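Local coordinates for protein CRISPR-associated endonuclease Cas12b (Alicyclobacillus acidoterrestris, PDB 5U31) that cuts target DNA as the RNA-guided, PAM-dependent endonuclease of a type V CRISPR-Cas system, using a RuvC-type nuclease domain and divalent metal ions, at residues P909-R914 and M1100-I1105; I960-F965 and F972-A977. The protein carries 3 engineered substitutions. All coordinates share one frame; numbering follows the deposited sequence.

Contact 1: P909-R914 and M1100-I1105; sequences PGIRCR and MVNQRI. With nucleotides of chain E.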
loop_
_atom_site.group_PDB
_atom_site.type_symbol
_atom_site.label_atom_id
_atom_site.label_comp_id
_atom_site.label_asym_id
_atom_site.label_seq_id
_atom_site.Cartn_x
_atom_site.Cartn_y
_atom_site.Cartn_z
ATOM N N PRO A 909 -4.761 -9.019 30.426
ATOM C CA PRO A 909 -5.480 -8.311 29.368
ATOM C C PRO A 909 -6.055 -7.007 29.892
ATOM O O PRO A 909 -6.242 -6.813 31.095
ATOM C CB PRO A 909 -6.587 -9.293 28.983
ATOM C CG PRO A 909 -6.872 -10.005 30.259
ATOM C CD PRO A 909 -5.547 -10.143 30.962
ATOM N N GLY A 910 -6.336 -6.100 28.963
ATOM C CA GLY A 910 -6.803 -4.788 29.352
ATOM C C GLY A 910 -7.658 -4.101 28.311
ATOM O O GLY A 910 -8.003 -4.692 27.284
ATOM N N ILE A 911 -7.995 -2.840 28.570
ATOM C CA ILE A 911 -8.904 -2.068 27.735
ATOM C C ILE A 911 -8.256 -0.726 27.424
ATOM O O ILE A 911 -7.649 -0.104 28.303
ATOM C CB ILE A 911 -10.269 -1.876 28.433
ATOM C CG1 ILE A 911 -10.937 -3.231 28.676
ATOM C CG2 ILE A 911 -11.172 -0.957 27.626
ATOM C CD1 ILE A 911 -12.312 -3.136 29.300
ATOM N N ARG A 912 -8.371 -0.287 26.172
ATOM C CA ARG A 912 -7.901 1.042 25.804
ATOM C C ARG A 912 -8.855 2.098 26.346
ATOM O O ARG A 912 -10.063 2.040 26.102
ATOM C CB ARG A 912 -7.781 1.166 24.286
ATOM C CG ARG A 912 -6.577 0.473 23.682
ATOM C CD ARG A 912 -6.792 0.246 22.199
ATOM N NE ARG A 912 -5.536 0.102 21.474
ATOM C CZ ARG A 912 -4.847 1.126 20.982
ATOM N NH1 ARG A 912 -5.297 2.364 21.142
ATOM N NH2 ARG A 912 -3.711 0.915 20.334
ATOM N N CYS A 913 -8.312 3.063 27.084
ATOM C CA CYS A 913 -9.107 4.083 27.749
ATOM C C CYS A 913 -8.690 5.477 27.306
ATOM O O CYS A 913 -7.619 5.683 26.726
ATOM C CB CYS A 913 -8.977 4.000 29.276
ATOM S SG CYS A 913 -9.634 2.512 30.038
ATOM N N ARG A 914 -9.560 6.435 27.607
ATOM C CA ARG A 914 -9.272 7.853 27.494
ATOM C C ARG A 914 -9.373 8.480 28.874
ATOM O O ARG A 914 -10.011 7.934 29.779
ATOM C CB ARG A 914 -10.243 8.556 26.542
ATOM C CG ARG A 914 -10.346 7.921 25.170
ATOM C CD ARG A 914 -10.621 8.973 24.113
ATOM N NE ARG A 914 -10.719 8.400 22.776
ATOM C CZ ARG A 914 -10.657 9.113 21.656
ATOM N NH1 ARG A 914 -10.488 10.427 21.719
ATOM N NH2 ARG A 914 -10.755 8.515 20.476
HETATM N N MSE A 1100 -15.117 -10.192 31.915
HETATM C CA MSE A 1100 -14.469 -10.154 33.217
HETATM C C MSE A 1100 -13.431 -9.049 33.208
HETATM O O MSE A 1100 -13.250 -8.344 34.202
HETATM C CB MSE A 1100 -13.823 -11.497 33.548
HETATM C CG MSE A 1100 -14.812 -12.641 33.681
HETATM SE SE MSE A 1100 -13.950 -14.356 34.037
HETATM C CE MSE A 1100 -15.526 -15.509 34.041
ATOM N N VAL A 1101 -12.749 -8.911 32.066
ATOM C CA VAL A 1101 -11.847 -7.782 31.865
ATOM C C VAL A 1101 -12.620 -6.476 31.934
ATOM O O VAL A 1101 -12.171 -5.498 32.543
ATOM C CB VAL A 1101 -11.104 -7.920 30.526
ATOM C CG1 VAL A 1101 -10.053 -6.841 30.388
ATOM C CG2 VAL A 1101 -10.474 -9.278 30.414
ATOM N N ASN A 1102 -13.800 -6.441 31.318
ATOM C CA ASN A 1102 -14.607 -5.229 31.344
ATOM C C ASN A 1102 -15.103 -4.918 32.753
ATOM O O ASN A 1102 -15.088 -3.756 33.177
ATOM C CB ASN A 1102 -15.778 -5.366 30.373
ATOM C CG ASN A 1102 -16.626 -4.121 30.310
ATOM O OD1 ASN A 1102 -16.308 -3.176 29.588
ATOM N ND2 ASN A 1102 -17.716 -4.110 31.067
ATOM N N GLN A 1103 -15.538 -5.938 33.494
ATOM C CA GLN A 1103 -16.078 -5.697 34.828
ATOM C C GLN A 1103 -15.016 -5.143 35.768
ATOM O O GLN A 1103 -15.294 -4.231 36.555
ATOM C CB GLN A 1103 -16.674 -6.985 35.393
ATOM C CG GLN A 1103 -17.179 -6.868 36.822
ATOM C CD GLN A 1103 -17.618 -8.205 37.391
ATOM O OE1 GLN A 1103 -17.577 -9.226 36.703
ATOM N NE2 GLN A 1103 -18.037 -8.204 38.651
ATOM N N ARG A 1104 -13.793 -5.666 35.701
ATOM C CA ARG A 1104 -12.773 -5.226 36.643
ATOM C C ARG A 1104 -12.221 -3.844 36.316
ATOM O O ARG A 1104 -11.587 -3.234 37.183
ATOM C CB ARG A 1104 -11.643 -6.258 36.711
ATOM C CG ARG A 1104 -12.021 -7.486 37.526
ATOM C CD ARG A 1104 -10.808 -8.309 37.934
ATOM N NE ARG A 1104 -9.698 -7.468 38.368
ATOM C CZ ARG A 1104 -9.641 -6.849 39.540
ATOM N NH1 ARG A 1104 -10.640 -6.972 40.403
ATOM N NH2 ARG A 1104 -8.591 -6.100 39.848
ATOM N N ILE A 1105 -12.462 -3.330 35.111
ATOM C CA ILE A 1105 -12.044 -1.984 34.723
ATOM C C ILE A 1105 -13.244 -1.053 34.566
ATOM O O ILE A 1105 -13.381 -0.075 35.302
ATOM C CB ILE A 1105 -11.188 -2.012 33.438
ATOM C CG1 ILE A 1105 -9.882 -2.768 33.684
ATOM C CG2 ILE A 1105 -10.922 -0.596 32.952
ATOM C CD1 ILE A 1105 -9.083 -3.020 32.429
ATOM O "O5'" DT E 1 -19.435 -5.854 22.937
ATOM C "C5'" DT E 1 -18.396 -6.550 22.242
ATOM C "C4'" DT E 1 -17.677 -5.631 21.264
ATOM O "O4'" DT E 1 -17.485 -4.335 21.881
ATOM C "C3'" DT E 1 -16.296 -6.118 20.817
ATOM O "O3'" DT E 1 -16.105 -5.930 19.396
ATOM C "C2'" DT E 1 -15.320 -5.276 21.638
ATOM C "C1'" DT E 1 -16.109 -4.024 21.990
ATOM N N1 DT E 1 -15.844 -3.564 23.382
ATOM C C2 DT E 1 -15.063 -2.452 23.591
ATOM O O2 DT E 1 -14.576 -1.796 22.683
ATOM N N3 DT E 1 -14.875 -2.128 24.913
ATOM C C4 DT E 1 -15.376 -2.799 26.020
ATOM O O4 DT E 1 -15.151 -2.431 27.169
ATOM C C5 DT E 1 -16.182 -3.963 25.723
ATOM C C7 DT E 1 -16.781 -4.775 26.834
ATOM C C6 DT E 1 -16.371 -4.285 24.437
ATOM P P DT E 6 -4.605 4.669 16.110
ATOM O OP1 DT E 6 -3.736 5.855 15.919
ATOM O OP2 DT E 6 -4.473 3.854 17.336
ATOM O "O5'" DT E 6 -6.129 5.128 15.985
ATOM C "C5'" DT E 6 -6.569 5.804 14.821
ATOM C "C4'" DT E 6 -8.082 5.840 14.765
ATOM O "O4'" DT E 6 -8.603 4.497 14.915
ATOM C "C3'" DT E 6 -8.731 6.685 15.854
ATOM O "O3'" DT E 6 -9.615 7.621 15.281
ATOM C "C2'" DT E 6 -9.469 5.680 16.734
ATOM C "C1'" DT E 6 -9.694 4.507 15.796
ATOM N N1 DT E 6 -9.722 3.214 16.513
ATOM C C2 DT E 6 -10.906 2.530 16.619
ATOM O O2 DT E 6 -11.950 2.925 16.131
ATOM N N3 DT E 6 -10.824 1.353 17.313
ATOM C C4 DT E 6 -9.699 0.809 17.906
ATOM O O4 DT E 6 -9.727 -0.258 18.509
ATOM C C5 DT E 6 -8.491 1.585 17.766
ATOM C C7 DT E 6 -7.206 1.098 18.366
ATOM C C6 DT E 6 -8.561 2.738 17.087
ATOM P P DG E 5 -3.384 -1.086 17.118
ATOM O OP1 DG E 5 -2.200 -0.452 17.730
ATOM O OP2 DG E 5 -4.442 -1.646 17.987
ATOM O "O5'" DG E 5 -4.085 -0.074 16.098
ATOM C "C5'" DG E 5 -3.292 0.655 15.172
ATOM C "C4'" DG E 5 -4.162 1.394 14.173
ATOM O "O4'" DG E 5 -5.037 0.455 13.512
ATOM C "C3'" DG E 5 -5.081 2.446 14.772
ATOM O "O3'" DG E 5 -4.395 3.696 14.849
ATOM C "C2'" DG E 5 -6.213 2.500 13.750
ATOM C "C1'" DG E 5 -6.295 1.052 13.273
ATOM N N9 DG E 5 -7.302 0.280 13.979
ATOM C C8 DG E 5 -7.088 -0.653 14.964
ATOM N N7 DG E 5 -8.187 -1.180 15.425
ATOM C C5 DG E 5 -9.191 -0.551 14.698
ATOM C C6 DG E 5 -10.592 -0.713 14.756
ATOM O O6 DG E 5 -11.243 -1.468 15.485
ATOM N N1 DG E 5 -11.246 0.116 13.848
ATOM C C2 DG E 5 -10.621 0.994 12.994
ATOM N N2 DG E 5 -11.418 1.715 12.190
ATOM N N3 DG E 5 -9.305 1.155 12.930
ATOM C C4 DG E 5 -8.658 0.351 13.806
#
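Val1101 packs against Pro909, Gly910 and Ile911 where helix 1094-1113 of the second Nuc domain lies against the start of strand 911-915 in the first, a helix-on-sheet contact made entirely by apolar packing. The two short axes run in broadly the same direction, 32° apart and 10.4 Å from each other, a spacing filled by branched aliphatic groups. Val1101 divides its two methyls: CG2 presses on the proline ring, 3.7 Å from Pro909 CG, while CG1 is anti to the backbone N (chi1 -173°). Val1101 CG1 and Ile1105 CD1 both come against Gly910 CA, so the backbone itself forms part of the packing surface.

At Asn1102 the helix meets both protein and DNA. The CD1 tip of Ile911 reaches the helix backbone, 3.7 Å from Asn1102 CA, and also the base of DT1 of chain E, while Asn1102 CB lies 3.7 Å from the thymine methyl C7 of the same nucleotide. Arg912, an experimentally established phosphate-binding residue, takes no part in the packing on the helix and serves the DNA instead. The C7 methyl of DT6 of chain E sits over the centre of one guanidinium face, 3.5 Å from Arg912 CZ, and Arg912 NH2 is near a DG5 phosphate of that chain.

Ile1105 closes the apolar patch. Its CD1 meets Ile911 CG1 alongside, the two side chains running antiparallel, and Ile1105 CG2 lies 4.5 Å from Cys913 SG.

Contact 2: I960-F965 and F972-A977; sequences IFVSPF and FHQIHA. With nucleotides of chain B.
Phe961 and Ile975 form a hydrogen-bonded pair in the antiparallel beta hairpin of strands 960-964 and 972-976, which ends a four-stranded sheet. Both of their backbone groups are satisfied: Phe961 N gives to Ile975 O at 2.8 Å, and Ile975 N returns a bond to Phe961 O. The pair Ser963 and His973 repeats the pattern, two residues further along the first strand and two back along the second. His973 N reaches Ser963 O at 2.9 Å and Ser963 N reaches His973 O at 3.2 Å. CA-H...O contacts from Val962, Phe972 and Gln974 fill in between.

Gln974, in the non-hydrogen-bonded pair with Val962, turns its backbone to the guide RNA instead. Its N donates to OP1 of U5 of chain B, and Gln974 O accepts from the ribose O2' of C4 of chain B at 2.8 Å. DNA lacks a 2'-hydroxyl, so this bond is one that only a ribose could make, consistent with recognition of RNA here. The Gln974 side chain runs beside Val962 CG2 and along the C4 sugar, while Val962 CG1 touches Phe972 CG at 3.6 Å.

His973 uses both ring nitrogens. With CG anti to the backbone N (chi1 174°), the imidazole extends to the RNA, and NE2 donates in the ring plane to OP1 of A6 of chain B. Its ND1 is hydrogen-bonded to Asp903 OD1, an acceptor also held weakly by Ser963 OG; the carboxylate probably fixes the ring's rotation and favours a proton on ND1. On the same face of the sheet as His973 and Ser963, the Phe961 ring presents its edge to Ile975, with Phe961 CD1 4.3 Å from Ile975 CG2.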
loop_
_atom_site.group_PDB
_atom_site.type_symbol
_atom_site.label_atom_id
_atom_site.label_comp_id
_atom_site.label_asym_id
_atom_site.label_seq_id
_atom_site.Cartn_x
_atom_site.Cartn_y
_atom_site.Cartn_z
ATOM N N ILE A 960 -4.732 5.297 26.145
ATOM C CA ILE A 960 -4.196 4.869 27.432
ATOM C C ILE A 960 -4.645 3.437 27.671
ATOM O O ILE A 960 -5.849 3.150 27.664
ATOM C CB ILE A 960 -4.654 5.784 28.574
ATOM C CG1 ILE A 960 -4.244 7.229 28.283
ATOM C CG2 ILE A 960 -4.077 5.302 29.894
ATOM C CD1 ILE A 960 -4.875 8.246 29.206
ATOM N N PHE A 961 -3.687 2.541 27.872
ATOM C CA PHE A 961 -3.986 1.139 28.115
ATOM C C PHE A 961 -4.049 0.894 29.614
ATOM O O PHE A 961 -3.120 1.248 30.345
ATOM C CB PHE A 961 -2.936 0.240 27.466
ATOM C CG PHE A 961 -3.137 -1.218 27.742
ATOM C CD1 PHE A 961 -2.403 -1.857 28.726
ATOM C CD2 PHE A 961 -4.065 -1.950 27.021
ATOM C CE1 PHE A 961 -2.588 -3.197 28.983
ATOM C CE2 PHE A 961 -4.255 -3.291 27.274
ATOM C CZ PHE A 961 -3.514 -3.916 28.256
ATOM N N VAL A 962 -5.147 0.296 30.067
ATOM C CA VAL A 962 -5.379 0.021 31.479
ATOM C C VAL A 962 -5.600 -1.473 31.644
ATOM O O VAL A 962 -6.357 -2.082 30.881
ATOM C CB VAL A 962 -6.586 0.808 32.017
ATOM C CG1 VAL A 962 -6.772 0.535 33.491
ATOM C CG2 VAL A 962 -6.399 2.287 31.765
ATOM N N SER A 963 -4.943 -2.062 32.636
ATOM C CA SER A 963 -5.084 -3.481 32.914
ATOM C C SER A 963 -5.195 -3.675 34.417
ATOM O O SER A 963 -4.709 -2.840 35.189
ATOM C CB SER A 963 -3.895 -4.288 32.364
ATOM O OG SER A 963 -2.735 -4.129 33.165
ATOM N N PRO A 964 -5.845 -4.750 34.866
ATOM C CA PRO A 964 -5.869 -5.030 36.307
ATOM C C PRO A 964 -4.492 -5.475 36.777
ATOM O O PRO A 964 -3.827 -6.280 36.122
ATOM C CB PRO A 964 -6.911 -6.148 36.439
ATOM C CG PRO A 964 -6.929 -6.802 35.109
ATOM C CD PRO A 964 -6.648 -5.721 34.102
ATOM N N PHE A 965 -4.057 -4.927 37.911
ATOM C CA PHE A 965 -2.733 -5.225 38.437
ATOM C C PHE A 965 -2.743 -6.313 39.498
ATOM O O PHE A 965 -1.702 -6.936 39.736
ATOM C CB PHE A 965 -2.096 -3.956 39.018
ATOM C CG PHE A 965 -0.630 -4.094 39.310
ATOM C CD1 PHE A 965 0.302 -4.044 38.285
ATOM C CD2 PHE A 965 -0.180 -4.265 40.608
ATOM C CE1 PHE A 965 1.650 -4.169 38.548
ATOM C CE2 PHE A 965 1.170 -4.390 40.879
ATOM C CZ PHE A 965 2.085 -4.341 39.847
ATOM N N PHE A 972 -4.953 -0.622 39.039
ATOM C CA PHE A 972 -4.750 -0.581 37.601
ATOM C C PHE A 972 -3.289 -0.316 37.282
ATOM O O PHE A 972 -2.565 0.309 38.062
ATOM C CB PHE A 972 -5.606 0.504 36.939
ATOM C CG PHE A 972 -7.080 0.287 37.082
ATOM C CD1 PHE A 972 -7.620 -0.982 36.971
ATOM C CD2 PHE A 972 -7.927 1.354 37.330
ATOM C CE1 PHE A 972 -8.977 -1.182 37.099
ATOM C CE2 PHE A 972 -9.286 1.156 37.463
ATOM C CZ PHE A 972 -9.811 -0.111 37.346
ATOM N N HIS A 973 -2.866 -0.796 36.119
ATOM C CA HIS A 973 -1.571 -0.459 35.543
ATOM C C HIS A 973 -1.840 0.267 34.237
ATOM O O HIS A 973 -2.407 -0.314 33.307
ATOM C CB HIS A 973 -0.718 -1.702 35.324
ATOM C CG HIS A 973 0.560 -1.435 34.595
ATOM N ND1 HIS A 973 0.800 -1.902 33.322
ATOM C CD2 HIS A 973 1.670 -0.751 34.961
ATOM C CE1 HIS A 973 2.002 -1.517 32.934
ATOM N NE2 HIS A 973 2.552 -0.817 33.909
ATOM N N GLN A 974 -1.455 1.538 34.175
ATOM C CA GLN A 974 -1.794 2.414 33.063
ATOM C C GLN A 974 -0.522 2.830 32.344
ATOM O O GLN A 974 0.458 3.225 32.983
ATOM C CB GLN A 974 -2.550 3.644 33.554
ATOM C CG GLN A 974 -3.578 3.333 34.622
ATOM C CD GLN A 974 -4.233 4.577 35.169
ATOM O OE1 GLN A 974 -4.310 5.604 34.492
ATOM N NE2 GLN A 974 -4.708 4.497 36.406
ATOM N N ILE A 975 -0.546 2.750 31.016
ATOM C CA ILE A 975 0.622 3.057 30.207
ATOM C C ILE A 975 0.127 3.425 28.819
ATOM O O ILE A 975 -0.964 3.023 28.409
ATOM C CB ILE A 975 1.604 1.858 30.185
ATOM C CG1 ILE A 975 2.890 2.204 29.435
ATOM C CG2 ILE A 975 0.935 0.636 29.584
ATOM C CD1 ILE A 975 3.906 1.095 29.449
ATOM N N HIS A 976 0.922 4.218 28.105
ATOM C CA HIS A 976 0.567 4.635 26.758
ATOM C C HIS A 976 0.274 3.423 25.891
ATOM O O HIS A 976 1.093 2.503 25.793
ATOM C CB HIS A 976 1.707 5.455 26.156
ATOM C CG HIS A 976 1.303 6.285 24.977
ATOM N ND1 HIS A 976 1.395 5.831 23.680
ATOM C CD2 HIS A 976 0.819 7.547 24.901
ATOM C CE1 HIS A 976 0.979 6.777 22.856
ATOM N NE2 HIS A 976 0.626 7.829 23.571
ATOM N N ALA A 977 -0.905 3.424 25.266
ATOM C CA ALA A 977 -1.357 2.253 24.522
ATOM C C ALA A 977 -0.367 1.878 23.426
ATOM O O ALA A 977 0.011 0.710 23.289
ATOM C CB ALA A 977 -2.742 2.513 23.934
ATOM P P C B 4 -2.116 8.639 39.410
ATOM O OP1 C B 4 -2.972 7.576 39.998
ATOM O OP2 C B 4 -1.021 9.262 40.197
ATOM O "O5'" C B 4 -1.443 8.082 38.081
ATOM C "C5'" C B 4 -2.232 7.521 37.048
ATOM C "C4'" C B 4 -1.400 7.196 35.836
ATOM O "O4'" C B 4 -0.860 8.412 35.259
ATOM C "C3'" C B 4 -0.176 6.331 36.082
ATOM O "O3'" C B 4 -0.504 4.957 36.182
ATOM C "C2'" C B 4 0.711 6.663 34.889
ATOM O "O2'" C B 4 0.297 5.936 33.742
ATOM C "C1'" C B 4 0.394 8.146 34.669
ATOM N N1 C B 4 1.407 9.035 35.281
ATOM C C2 C B 4 2.606 9.261 34.599
ATOM O O2 C B 4 2.780 8.710 33.501
ATOM N N3 C B 4 3.538 10.072 35.152
ATOM C C4 C B 4 3.307 10.643 36.333
ATOM N N4 C B 4 4.250 11.436 36.847
ATOM C C5 C B 4 2.093 10.428 37.046
ATOM C C6 C B 4 1.178 9.626 36.490
ATOM P P U B 5 0.565 3.905 36.753
ATOM O OP1 U B 5 -0.127 2.613 36.983
ATOM O OP2 U B 5 1.317 4.546 37.860
ATOM O "O5'" U B 5 1.572 3.711 35.543
ATOM C "C5'" U B 5 2.915 3.329 35.783
ATOM C "C4'" U B 5 3.719 3.322 34.513
ATOM O "O4'" U B 5 4.114 4.684 34.181
ATOM C "C3'" U B 5 5.014 2.526 34.598
ATOM O "O3'" U B 5 5.324 2.032 33.300
ATOM C "C2'" U B 5 6.018 3.602 34.973
ATOM O "O2'" U B 5 7.365 3.277 34.723
ATOM C "C1'" U B 5 5.525 4.751 34.109
ATOM N N1 U B 5 5.983 6.074 34.544
ATOM C C2 U B 5 6.852 6.706 33.683
ATOM O O2 U B 5 7.201 6.203 32.627
ATOM N N3 U B 5 7.286 7.938 34.102
ATOM C C4 U B 5 6.942 8.574 35.274
ATOM O O4 U B 5 7.414 9.683 35.513
ATOM C C5 U B 5 6.037 7.846 36.111
ATOM C C6 U B 5 5.597 6.643 35.733
ATOM P P A B 6 6.179 0.687 33.128
ATOM O OP1 A B 6 5.234 -0.440 32.936
ATOM O OP2 A B 6 7.176 0.627 34.232
ATOM O "O5'" A B 6 6.933 0.903 31.744
ATOM C "C5'" A B 6 8.155 0.234 31.464
ATOM C "C4'" A B 6 9.289 1.213 31.329
ATOM O "O4'" A B 6 8.972 2.099 30.224
ATOM C "C3'" A B 6 9.507 2.091 32.564
ATOM O "O3'" A B 6 10.842 2.042 33.113
ATOM C "C2'" A B 6 9.055 3.493 32.133
ATOM O "O2'" A B 6 9.825 4.561 32.637
ATOM C "C1'" A B 6 9.102 3.451 30.611
ATOM N N9 A B 6 7.981 4.208 30.052
ATOM C C8 A B 6 6.650 3.943 30.262
ATOM N N7 A B 6 5.836 4.796 29.691
ATOM C C5 A B 6 6.689 5.700 29.079
ATOM C C6 A B 6 6.439 6.848 28.313
ATOM N N6 A B 6 5.212 7.288 28.028
ATOM N N1 A B 6 7.503 7.531 27.842
ATOM C C2 A B 6 8.731 7.086 28.135
ATOM N N3 A B 6 9.098 6.022 28.848
ATOM C C4 A B 6 8.016 5.361 29.298
#

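Overall arrangement
Contact 1 and contact 2 share one antiparallel sheet, in which strands 911-915 and 960-964 are neighbours, and their centres are about 9 Å apart. Ile911 N probably bonds to Val962 O at 2.9 Å. Ile1105 also packs on Pro964 and Phe972, so helix 1094-1113 covers part of the hairpin. Along the chain, the whole hairpin falls between the two segments of contact 1. The two contacts face different nucleic acids: DNA of chain E beside 909-914 and 1100-1105, the guide RNA of chain B beside 972-977. Ala977, whose side chain is about 4 Å from that of Arg912, directly precedes Ala978, an engineered replacement at a position inferred to belong to the RuvC active site.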